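Local structure of adhesin (Streptococcus sanguinis SK1 = NCTC 7863, 6VT2) at residues A[36-41]-A[59-64]; A[95-100]-A[119-124]; A[366-371]-A[380-385]. The protein binds sialylated glycans through tandem Siglec-like modules and so probably mediates attachment of the streptococcus to sialoglycan-bearing host surfaces. All blocks are in the same frame, centred on the assembly; numbering follows the deposited sequence.

Contact 1 (A[36-41]-A[59-64]). With SO4 (sulfate ion), chain L.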
loop_
_atom_site.group_PDB
_atom_site.type_symbol
_atom_site.label_atom_id
_atom_site.label_comp_id
_atom_site.label_asym_id
_atom_site.label_seq_id
_atom_site.Cartn_x
_atom_site.Cartn_y
_atom_site.Cartn_z
ATOM N N ASN A 36 58.352 -5.774 -2.719
ATOM C CA ASN A 36 58.552 -6.252 -4.056
ATOM C C ASN A 36 57.720 -7.487 -4.351
ATOM O O ASN A 36 57.426 -7.749 -5.505
ATOM C CB ASN A 36 60.036 -6.537 -4.300
ATOM C CG ASN A 36 60.811 -5.318 -4.656
ATOM O OD1 ASN A 36 60.358 -4.229 -4.470
ATOM N ND2 ASN A 36 62.071 -5.527 -5.061
ATOM N N ARG A 37 57.355 -8.277 -3.350
ATOM C CA ARG A 37 56.568 -9.492 -3.600
ATOM C C ARG A 37 55.568 -9.665 -2.464
ATOM O O ARG A 37 55.895 -9.386 -1.377
ATOM C CB ARG A 37 57.432 -10.753 -3.604
ATOM C CG ARG A 37 58.539 -10.763 -4.647
ATOM C CD ARG A 37 59.419 -11.971 -4.605
ATOM N NE ARG A 37 58.986 -13.288 -5.015
ATOM C CZ ARG A 37 57.985 -13.636 -5.777
ATOM N NH1 ARG A 37 57.792 -14.929 -5.976
ATOM N NH2 ARG A 37 57.131 -12.793 -6.313
ATOM N N VAL A 38 54.293 -9.931 -2.873
ATOM C CA VAL A 38 53.336 -10.526 -1.829
ATOM C C VAL A 38 52.850 -11.839 -2.460
ATOM O O VAL A 38 52.491 -11.829 -3.558
ATOM C CB VAL A 38 52.200 -9.530 -1.590
ATOM C CG1 VAL A 38 51.155 -10.124 -0.663
ATOM C CG2 VAL A 38 52.739 -8.217 -1.043
ATOM N N ILE A 39 52.921 -12.914 -1.714
ATOM C CA ILE A 39 52.645 -14.283 -2.187
ATOM C C ILE A 39 51.536 -14.870 -1.315
ATOM O O ILE A 39 51.564 -14.666 -0.166
ATOM C CB ILE A 39 53.927 -15.124 -1.974
ATOM C CG1 ILE A 39 55.024 -14.647 -2.911
ATOM C CG2 ILE A 39 53.688 -16.608 -2.119
ATOM C CD1 ILE A 39 56.389 -15.153 -2.526
ATOM N N VAL A 40 50.612 -15.583 -1.931
ATOM C CA VAL A 40 49.629 -16.395 -1.201
ATOM C C VAL A 40 49.962 -17.814 -1.606
ATOM O O VAL A 40 50.021 -18.047 -2.751
ATOM C CB VAL A 40 48.191 -16.038 -1.560
ATOM C CG1 VAL A 40 47.228 -16.886 -0.753
ATOM C CG2 VAL A 40 47.939 -14.585 -1.331
ATOM N N ARG A 41 50.176 -18.693 -0.648
ATOM C CA ARG A 41 50.604 -20.029 -1.049
ATOM C C ARG A 41 50.115 -21.096 -0.075
ATOM O O ARG A 41 49.794 -20.828 1.048
ATOM C CB ARG A 41 52.135 -20.099 -1.113
ATOM C CG ARG A 41 52.819 -19.760 0.201
ATOM C CD ARG A 41 54.311 -20.096 0.235
ATOM N NE ARG A 41 54.527 -21.488 0.461
ATOM C CZ ARG A 41 55.700 -22.059 0.433
ATOM N NH1 ARG A 41 56.765 -21.336 0.174
ATOM N NH2 ARG A 41 55.809 -23.335 0.694
ATOM N N TYR A 59 44.618 -13.875 -6.369
ATOM C CA TYR A 59 45.099 -12.689 -5.699
ATOM C C TYR A 59 45.796 -11.755 -6.660
ATOM O O TYR A 59 46.295 -12.180 -7.627
ATOM C CB TYR A 59 45.952 -12.962 -4.466
ATOM C CG TYR A 59 47.244 -13.647 -4.754
ATOM C CD1 TYR A 59 47.299 -14.985 -5.013
ATOM C CD2 TYR A 59 48.418 -12.950 -4.662
ATOM C CE1 TYR A 59 48.503 -15.613 -5.250
ATOM C CE2 TYR A 59 49.624 -13.561 -4.884
ATOM C CZ TYR A 59 49.674 -14.900 -5.160
ATOM O OH TYR A 59 50.895 -15.450 -5.346
ATOM N N SER A 60 45.830 -10.503 -6.269
ATOM C CA SER A 60 46.475 -9.494 -7.111
ATOM C C SER A 60 46.978 -8.362 -6.240
ATOM O O SER A 60 46.377 -8.040 -5.299
ATOM C CB SER A 60 45.531 -8.988 -8.141
ATOM O OG SER A 60 44.492 -8.306 -7.545
ATOM N N THR A 61 48.097 -7.791 -6.618
ATOM C CA THR A 61 48.588 -6.636 -5.911
ATOM C C THR A 61 48.993 -5.560 -6.916
ATOM O O THR A 61 49.928 -5.745 -7.593
ATOM C CB THR A 61 49.820 -6.980 -5.119
ATOM O OG1 THR A 61 49.542 -8.110 -4.315
ATOM C CG2 THR A 61 50.250 -5.812 -4.251
ATOM N N ASP A 62 48.255 -4.489 -6.952
ATOM C CA ASP A 62 48.655 -3.365 -7.788
ATOM C C ASP A 62 49.889 -2.758 -7.110
ATOM O O ASP A 62 50.099 -2.908 -5.968
ATOM C CB ASP A 62 47.478 -2.406 -7.881
ATOM C CG ASP A 62 46.257 -2.981 -8.581
ATOM O OD1 ASP A 62 46.311 -4.094 -9.068
ATOM O OD2 ASP A 62 45.242 -2.331 -8.537
ATOM N N ASN A 63 50.641 -2.017 -7.851
ATOM C CA ASN A 63 51.697 -1.208 -7.311
ATOM C C ASN A 63 52.804 -2.001 -6.640
ATOM O O ASN A 63 53.496 -1.468 -5.813
ATOM C CB ASN A 63 51.139 -0.203 -6.314
ATOM C CG ASN A 63 51.887 1.090 -6.378
ATOM O OD1 ASN A 63 52.399 1.436 -7.423
ATOM N ND2 ASN A 63 51.936 1.828 -5.280
ATOM N N LEU A 64 52.993 -3.269 -6.977
ATOM C CA LEU A 64 54.119 -4.044 -6.466
ATOM C C LEU A 64 55.431 -3.444 -6.946
ATOM O O LEU A 64 55.535 -2.902 -8.061
ATOM C CB LEU A 64 54.055 -5.482 -6.954
ATOM C CG LEU A 64 53.483 -6.534 -6.026
ATOM C CD1 LEU A 64 53.576 -7.901 -6.722
ATOM C CD2 LEU A 64 54.230 -6.584 -4.696
HETATM S S SO4 L . 55.470 -14.114 -7.940
HETATM O O1 SO4 L . 54.801 -14.830 -8.979
HETATM O O2 SO4 L . 55.245 -14.699 -6.724
HETATM O O3 SO4 L . 56.842 -14.092 -8.293
HETATM O O4 SO4 L . 54.938 -12.782 -7.973
HETATM O O HOH W 1 50.850 -10.241 -5.138
HETATM O O HOH W 2 52.953 -13.631 -6.409
HETATM O O HOH W 3 50.554 -18.107 -5.617
#
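At one edge of the beta sandwich of the first Siglec-like domain, where the outermost strands of its two sheets meet, Y59 lays its ring against V40. Strands 36-41 and 59-61 run antiparallel (172° between their directions) with axes 8.2 Å apart. They belong to different sheets and meet through side chains, backbone edges and waters. V40 CG2 sits over the face of the Y59 ring, 3.7 Å from its centroid, a CH-pi contact. With Y59 CG between the backbone N and carbonyl carbon (chi1 65°), the ring reaches across toward strand 36-41, its face on V40 and its hydroxyl near the V40 backbone. V38 O meets the rim of the same ring at Y59 CE2. At the far end, L64 CD2 lies 3.5 Å from N36 O and also touches V38 CG2. N36 and R37 both face E103 in a classic beta bulge.

Waters bridge several polar atoms. One donates to V38 O and is also hydrogen-bonded to T61 OG1, which has a second partner in T78. A sulfate, probably from the crystallisation liquor, is modelled too close to the R37 guanidinium, so its placement there is doubtful. The Y59 hydroxyl is held by water too: Y59 OH donates to a water at 2.7 Å, and that water donates to V40 O at 2.9 Å.

Contact 2 (A[95-100]-A[119-124]). With SIA (N-acetyl-alpha-neuraminic acid), chain D; GAL (beta-D-galactopyranose), chain B.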
loop_
_atom_site.group_PDB
_atom_site.type_symbol
_atom_site.label_atom_id
_atom_site.label_comp_id
_atom_site.label_asym_id
_atom_site.label_seq_id
_atom_site.Cartn_x
_atom_site.Cartn_y
_atom_site.Cartn_z
ATOM N N ARG A 95 37.282 -25.861 4.251
ATOM C CA ARG A 95 38.033 -24.713 4.722
ATOM C C ARG A 95 39.456 -24.805 4.193
ATOM O O ARG A 95 39.887 -25.820 3.888
ATOM C CB ARG A 95 38.031 -24.658 6.247
ATOM C CG ARG A 95 38.687 -25.868 6.871
ATOM C CD ARG A 95 38.281 -26.017 8.318
ATOM N NE ARG A 95 38.819 -25.012 9.198
ATOM C CZ ARG A 95 38.119 -24.051 9.725
ATOM N NH1 ARG A 95 36.874 -23.896 9.367
ATOM N NH2 ARG A 95 38.669 -23.226 10.570
ATOM N N TYR A 96 40.129 -23.676 4.084
ATOM C CA TYR A 96 41.481 -23.646 3.527
ATOM C C TYR A 96 42.365 -22.702 4.345
ATOM O O TYR A 96 42.035 -21.606 4.414
ATOM C CB TYR A 96 41.399 -23.124 2.096
ATOM C CG TYR A 96 40.623 -23.995 1.165
ATOM C CD1 TYR A 96 41.170 -25.141 0.649
ATOM C CD2 TYR A 96 39.303 -23.743 0.919
ATOM C CE1 TYR A 96 40.440 -25.953 -0.175
ATOM C CE2 TYR A 96 38.553 -24.566 0.125
ATOM C CZ TYR A 96 39.149 -25.624 -0.497
ATOM O OH TYR A 96 38.463 -26.496 -1.265
ATOM N N THR A 97 43.499 -23.183 4.804
ATOM C CA THR A 97 44.437 -22.352 5.558
ATOM C C THR A 97 45.538 -22.049 4.558
ATOM O O THR A 97 46.155 -22.941 4.136
ATOM C CB THR A 97 45.039 -23.075 6.746
ATOM O OG1 THR A 97 43.919 -23.565 7.458
ATOM C CG2 THR A 97 45.894 -22.154 7.575
ATOM N N LYS A 98 45.692 -20.793 4.195
ATOM C CA LYS A 98 46.711 -20.431 3.211
ATOM C C LYS A 98 47.577 -19.306 3.780
ATOM O O LYS A 98 47.154 -18.567 4.563
ATOM C CB LYS A 98 46.063 -20.038 1.901
ATOM C CG LYS A 98 45.131 -21.078 1.313
ATOM C CD LYS A 98 45.928 -22.288 0.891
ATOM C CE LYS A 98 44.977 -23.436 0.779
ATOM N NZ LYS A 98 45.565 -24.615 0.165
ATOM N N TYR A 99 48.779 -19.257 3.273
ATOM C CA TYR A 99 49.840 -18.458 3.893
ATOM C C TYR A 99 50.192 -17.283 2.997
ATOM O O TYR A 99 50.227 -17.407 1.772
ATOM C CB TYR A 99 51.046 -19.337 4.124
ATOM C CG TYR A 99 50.768 -20.341 5.185
ATOM C CD1 TYR A 99 50.046 -21.474 4.940
ATOM C CD2 TYR A 99 51.152 -20.088 6.483
ATOM C CE1 TYR A 99 49.681 -22.333 5.985
ATOM C CE2 TYR A 99 50.876 -20.968 7.535
ATOM C CZ TYR A 99 50.079 -22.062 7.272
ATOM O OH TYR A 99 49.779 -22.845 8.332
ATOM N N VAL A 100 50.433 -16.145 3.630
ATOM C CA VAL A 100 50.749 -14.910 2.930
ATOM C C VAL A 100 52.155 -14.491 3.329
ATOM O O VAL A 100 52.468 -14.383 4.512
ATOM C CB VAL A 100 49.711 -13.820 3.216
ATOM C CG1 VAL A 100 50.073 -12.608 2.426
ATOM C CG2 VAL A 100 48.302 -14.276 2.863
ATOM N N ARG A 119 48.670 -15.901 7.836
ATOM C CA ARG A 119 47.820 -16.855 7.157
ATOM C C ARG A 119 46.380 -16.423 7.372
ATOM O O ARG A 119 46.068 -15.654 8.294
ATOM C CB ARG A 119 48.035 -18.269 7.689
ATOM C CG ARG A 119 47.652 -18.467 9.139
ATOM C CD ARG A 119 48.379 -19.712 9.722
ATOM N NE ARG A 119 47.826 -19.868 11.042
ATOM C CZ ARG A 119 48.159 -19.142 12.087
ATOM N NH1 ARG A 119 49.162 -18.261 12.010
ATOM N NH2 ARG A 119 47.485 -19.307 13.242
ATOM N N PHE A 120 45.523 -16.978 6.540
ATOM C CA PHE A 120 44.095 -16.820 6.692
ATOM C C PHE A 120 43.438 -18.176 6.546
ATOM O O PHE A 120 43.976 -19.060 5.884
ATOM C CB PHE A 120 43.486 -15.837 5.691
ATOM C CG PHE A 120 43.673 -16.217 4.270
ATOM C CD1 PHE A 120 42.739 -17.003 3.626
ATOM C CD2 PHE A 120 44.796 -15.796 3.559
ATOM C CE1 PHE A 120 42.938 -17.424 2.312
ATOM C CE2 PHE A 120 44.960 -16.137 2.264
ATOM C CZ PHE A 120 44.024 -16.969 1.611
ATOM N N VAL A 121 42.235 -18.333 7.102
ATOM C CA VAL A 121 41.426 -19.515 6.865
ATOM C C VAL A 121 40.205 -19.053 6.112
ATOM O O VAL A 121 39.436 -18.212 6.601
ATOM C CB VAL A 121 41.021 -20.211 8.150
ATOM C CG1 VAL A 121 40.245 -21.470 7.820
ATOM C CG2 VAL A 121 42.281 -20.601 8.959
ATOM N N LEU A 122 40.050 -19.575 4.916
ATOM C CA LEU A 122 38.876 -19.367 4.098
ATOM C C LEU A 122 37.896 -20.492 4.354
ATOM O O LEU A 122 38.250 -21.660 4.227
ATOM C CB LEU A 122 39.311 -19.295 2.639
ATOM C CG LEU A 122 38.220 -18.914 1.661
ATOM C CD1 LEU A 122 37.816 -17.489 1.864
ATOM C CD2 LEU A 122 38.789 -19.183 0.258
ATOM N N VAL A 123 36.706 -20.141 4.783
ATOM C CA VAL A 123 35.725 -21.101 5.262
ATOM C C VAL A 123 34.545 -21.043 4.338
ATOM O O VAL A 123 33.924 -19.982 4.203
ATOM C CB VAL A 123 35.329 -20.815 6.717
ATOM C CG1 VAL A 123 34.343 -21.853 7.275
ATOM C CG2 VAL A 123 36.521 -20.725 7.596
ATOM N N ILE A 124 34.167 -22.201 3.792
ATOM C CA ILE A 124 33.098 -22.228 2.808
ATOM C C ILE A 124 31.781 -22.633 3.456
ATOM O O ILE A 124 31.693 -23.709 4.043
ATOM C CB ILE A 124 33.427 -23.161 1.645
ATOM C CG1 ILE A 124 34.852 -22.873 1.097
ATOM C CG2 ILE A 124 32.329 -23.150 0.653
ATOM C CD1 ILE A 124 35.067 -21.454 0.772
HETATM C C1 SIA D . 43.464 -26.611 5.587
HETATM C C2 SIA D . 43.528 -28.194 5.464
HETATM C C3 SIA D . 42.291 -28.922 6.002
HETATM C C4 SIA D . 41.017 -28.663 5.194
HETATM C C5 SIA D . 41.260 -28.937 3.704
HETATM C C6 SIA D . 42.541 -28.200 3.232
HETATM C C7 SIA D . 42.996 -28.545 1.790
HETATM C C8 SIA D . 44.401 -27.952 1.512
HETATM C C9 SIA D . 44.697 -27.972 0.016
HETATM C C10 SIA D . 39.394 -29.354 2.142
HETATM C C11 SIA D . 38.257 -28.714 1.349
HETATM N N5 SIA D . 40.132 -28.496 2.887
HETATM O O1A SIA D . 42.888 -26.139 6.593
HETATM O O1B SIA D . 44.061 -26.010 4.650
HETATM O O4 SIA D . 39.930 -29.492 5.652
HETATM O O6 SIA D . 43.650 -28.551 4.052
HETATM O O7 SIA D . 42.937 -29.944 1.561
HETATM O O8 SIA D . 44.465 -26.623 2.043
HETATM O O9 SIA D . 43.915 -26.950 -0.609
HETATM O O10 SIA D . 39.613 -30.562 2.091
HETATM C C1 GAL B . 48.286 -28.917 5.984
HETATM C C2 GAL B . 46.835 -29.437 6.048
HETATM C C3 GAL B . 45.836 -28.286 6.012
HETATM C C4 GAL B . 46.185 -27.241 7.082
HETATM C C5 GAL B . 47.629 -26.797 6.873
HETATM C C6 GAL B . 48.129 -25.765 7.900
HETATM O O2 GAL B . 46.533 -30.256 4.932
HETATM O O3 GAL B . 44.510 -28.750 6.252
HETATM O O4 GAL B . 46.028 -27.790 8.371
HETATM O O5 GAL B . 48.502 -27.923 6.973
HETATM O O6 GAL B . 49.425 -25.286 7.568
#
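Strands 95-100 and 119-124 pair as antiparallel neighbours in one sheet of the first Siglec-like domain, joined by four backbone hydrogen bonds. Y96 bonds with L122 in both directions, and K98 does the same with F120. The K98 N to F120 O bond is 3.0 Å and nearly straight. On the face carrying T97 and Y99, R119 CB lies over the Y99 ring, a CH-pi contact, while R119 CD reaches Y99 CE2 at 3.5 Å. V121 CG1 lies over one face of the R95 guanidinium, toward its rim, 3.6 Å from R95 NH2. On the sheet face of F120 and L122, side chains pack in the interior of this V-set-like beta sandwich: V100 CG2 meets the F120 ring at its edge, and F24 packs edge-to-face with that ring.

Strand 95-100 also lines the sialoglycan pocket. T97 grips the sialic acid carboxylate twice: T97 N donates to SIA O1B at 2.9 Å, and T97 OG1 donates to SIA O1A. R95 O accepts from SIA N5. The K98 chain bends at chi2 (-67°), and NZ donates to SIA O8 and SIA O9; N42 and D53 also bind this amine. Y99 OH donates to GAL O6 at 2.6 Å and is also hydrogen-bonded to K115.

Contact 3 (A[366-371]-A[380-385])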
loop_
_atom_site.group_PDB
_atom_site.type_symbol
_atom_site.label_atom_id
_atom_site.label_comp_id
_atom_site.label_asym_id
_atom_site.label_seq_id
_atom_site.Cartn_x
_atom_site.Cartn_y
_atom_site.Cartn_z
ATOM N N ASN A 366 -31.532 27.854 -9.353
ATOM C CA ASN A 366 -31.822 28.867 -10.336
ATOM C C ASN A 366 -33.226 28.731 -10.872
ATOM O O ASN A 366 -33.713 29.682 -11.496
ATOM C CB ASN A 366 -30.854 28.800 -11.488
ATOM C CG ASN A 366 -29.416 29.111 -11.080
ATOM O OD1 ASN A 366 -29.146 29.956 -10.241
ATOM N ND2 ASN A 366 -28.511 28.419 -11.653
ATOM N N ASN A 367 -33.870 27.568 -10.649
ATOM C CA ASN A 367 -35.254 27.340 -11.104
ATOM C C ASN A 367 -36.241 27.288 -9.936
ATOM O O ASN A 367 -37.245 26.685 -10.036
ATOM C CB ASN A 367 -35.372 26.146 -12.036
ATOM C CG ASN A 367 -34.970 24.848 -11.398
ATOM O OD1 ASN A 367 -34.217 24.855 -10.480
ATOM N ND2 ASN A 367 -35.414 23.762 -11.967
ATOM N N VAL A 368 -35.951 28.029 -8.880
ATOM C CA VAL A 368 -36.991 28.233 -7.837
ATOM C C VAL A 368 -38.045 29.170 -8.402
ATOM O O VAL A 368 -37.754 29.974 -9.262
ATOM C CB VAL A 368 -36.514 28.843 -6.512
ATOM C CG1 VAL A 368 -35.933 27.723 -5.755
ATOM C CG2 VAL A 368 -35.657 30.069 -6.701
ATOM N N GLN A 369 -39.228 29.064 -7.841
ATOM C CA GLN A 369 -40.318 29.968 -8.205
ATOM C C GLN A 369 -40.634 30.778 -6.943
ATOM O O GLN A 369 -40.611 30.241 -5.904
ATOM C CB GLN A 369 -41.542 29.215 -8.696
ATOM C CG GLN A 369 -41.366 28.616 -10.065
ATOM C CD GLN A 369 -41.622 29.538 -11.234
ATOM O OE1 GLN A 369 -41.670 30.740 -11.121
ATOM N NE2 GLN A 369 -41.670 28.975 -12.424
ATOM N N TYR A 370 -40.832 32.066 -7.095
ATOM C CA TYR A 370 -41.297 32.920 -6.027
ATOM C C TYR A 370 -42.747 33.319 -6.305
ATOM O O TYR A 370 -43.125 33.668 -7.446
ATOM C CB TYR A 370 -40.423 34.141 -5.950
ATOM C CG TYR A 370 -38.993 33.860 -5.708
ATOM C CD1 TYR A 370 -38.552 33.304 -4.524
ATOM C CD2 TYR A 370 -38.058 34.160 -6.652
ATOM C CE1 TYR A 370 -37.222 33.116 -4.300
ATOM C CE2 TYR A 370 -36.748 33.940 -6.449
ATOM C CZ TYR A 370 -36.342 33.388 -5.256
ATOM O OH TYR A 370 -35.069 33.142 -5.008
ATOM N N VAL A 371 -43.562 33.246 -5.288
ATOM C CA VAL A 371 -44.918 33.775 -5.384
ATOM C C VAL A 371 -45.055 34.803 -4.276
ATOM O O VAL A 371 -44.950 34.463 -3.096
ATOM C CB VAL A 371 -45.995 32.688 -5.256
ATOM C CG1 VAL A 371 -47.358 33.280 -5.332
ATOM C CG2 VAL A 371 -45.807 31.637 -6.347
ATOM N N VAL A 380 -41.651 30.394 -1.572
ATOM C CA VAL A 380 -40.555 29.912 -2.373
ATOM C C VAL A 380 -40.880 28.461 -2.689
ATOM O O VAL A 380 -41.045 27.640 -1.783
ATOM C CB VAL A 380 -39.248 30.019 -1.599
ATOM C CG1 VAL A 380 -38.098 29.510 -2.379
ATOM C CG2 VAL A 380 -38.984 31.456 -1.155
ATOM N N ILE A 381 -40.970 28.142 -3.975
ATOM C CA ILE A 381 -41.329 26.801 -4.410
ATOM C C ILE A 381 -40.155 26.183 -5.150
ATOM O O ILE A 381 -39.713 26.689 -6.191
ATOM C CB ILE A 381 -42.577 26.843 -5.294
ATOM C CG1 ILE A 381 -43.739 27.585 -4.565
ATOM C CG2 ILE A 381 -42.919 25.476 -5.707
ATOM C CD1 ILE A 381 -44.953 27.731 -5.463
ATOM N N TYR A 382 -39.640 25.113 -4.588
ATOM C CA TYR A 382 -38.487 24.437 -5.139
ATOM C C TYR A 382 -38.946 23.487 -6.208
ATOM O O TYR A 382 -40.112 23.110 -6.264
ATOM C CB TYR A 382 -37.774 23.670 -4.040
ATOM C CG TYR A 382 -37.224 24.581 -3.013
ATOM C CD1 TYR A 382 -36.049 25.256 -3.257
ATOM C CD2 TYR A 382 -37.882 24.785 -1.818
ATOM C CE1 TYR A 382 -35.552 26.155 -2.359
ATOM C CE2 TYR A 382 -37.365 25.669 -0.901
ATOM C CZ TYR A 382 -36.251 26.356 -1.186
ATOM O OH TYR A 382 -35.745 27.270 -0.295
ATOM N N PRO A 383 -38.060 23.132 -7.120
ATOM C CA PRO A 383 -38.502 22.438 -8.334
ATOM C C PRO A 383 -38.934 20.985 -8.124
ATOM O O PRO A 383 -39.426 20.375 -9.068
ATOM C CB PRO A 383 -37.289 22.573 -9.260
ATOM C CG PRO A 383 -36.193 22.955 -8.449
ATOM C CD PRO A 383 -36.736 23.715 -7.272
ATOM N N ASP A 384 -38.773 20.431 -6.931
ATOM C CA ASP A 384 -39.281 19.116 -6.614
ATOM C C ASP A 384 -40.665 19.202 -5.980
ATOM O O ASP A 384 -41.225 18.186 -5.573
ATOM C CB ASP A 384 -38.346 18.346 -5.680
ATOM C CG ASP A 384 -38.091 19.028 -4.361
ATOM O OD1 ASP A 384 -38.160 20.263 -4.295
ATOM O OD2 ASP A 384 -37.779 18.351 -3.381
ATOM N N ASP A 385 -41.237 20.404 -5.878
ATOM C CA ASP A 385 -42.545 20.529 -5.274
ATOM C C ASP A 385 -43.576 19.735 -6.056
ATOM O O ASP A 385 -43.677 19.875 -7.262
ATOM C CB ASP A 385 -42.947 22.003 -5.227
ATOM C CG ASP A 385 -44.266 22.256 -4.547
ATOM O OD1 ASP A 385 -44.326 22.195 -3.315
ATOM O OD2 ASP A 385 -45.238 22.532 -5.265
HETATM O O HOH W 4 -39.216 25.699 -8.645
#
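V368 reaches across to strand 380-381 and the turn after it. Its CB lies 3.9 Å from I381 O. From there CG1, anti to the carbonyl carbon (chi1 -81°), comes alongside Y382 and touches Y382 CD1 at 3.5 Å. The same methyl also makes looser contacts with V380 CG1 and P383 CD. The V368 and Y382 side chains lie side by side and point the same way.

Next to V368, the backbones pair. Q369 N donates to I381 O and I381 N donates to Q369 O, both at 2.9 Å and both with the donor in the carbonyl plane. I381 O takes a further bond from a water, which also donates to N367 O. Two residues beyond the Q369-I381 pair, the N367 side chain crosses P383 at about a right angle, with N367 OD1 3.4 Å from P383 CG. Two residues after V368, the Y370 ring has V380 CG2 at its edge, 3.9 Å from Y370 CD1. Helix 346-360 also packs on Y370.

Y382 OH is hydrogen-bonded to D393, a calcium ligand, and the Y382 ring meets that of Y327, another residue of the site. Y382 also opens a type I turn closed by D385 N to Y382 O. This is a beta hairpin of the atypical Rib domain, ending beside its calcium site.

Contacts 1 and 2 share the first Siglec-like domain, with centres about 16 Å apart. Strands 35-41 and 95-104 are neighbours in one sheet. R41 N and Y99 O, 2.7 Å apart, form a probable hydrogen bond between them, and V40 CG1 packs on F120 CE2 at 3.8 Å. V40 thus touches Y59 within contact 1 and F120 of contact 2. Contact 2 holds the sialic acid directly, whereas in contact 1 the V40 side chain is about 10 Å from it. Contact 3 belongs to the last Rib domain, beyond the chain's centre; its centre is about 98 Å from that of contact 1 and about 95 Å from that of contact 2.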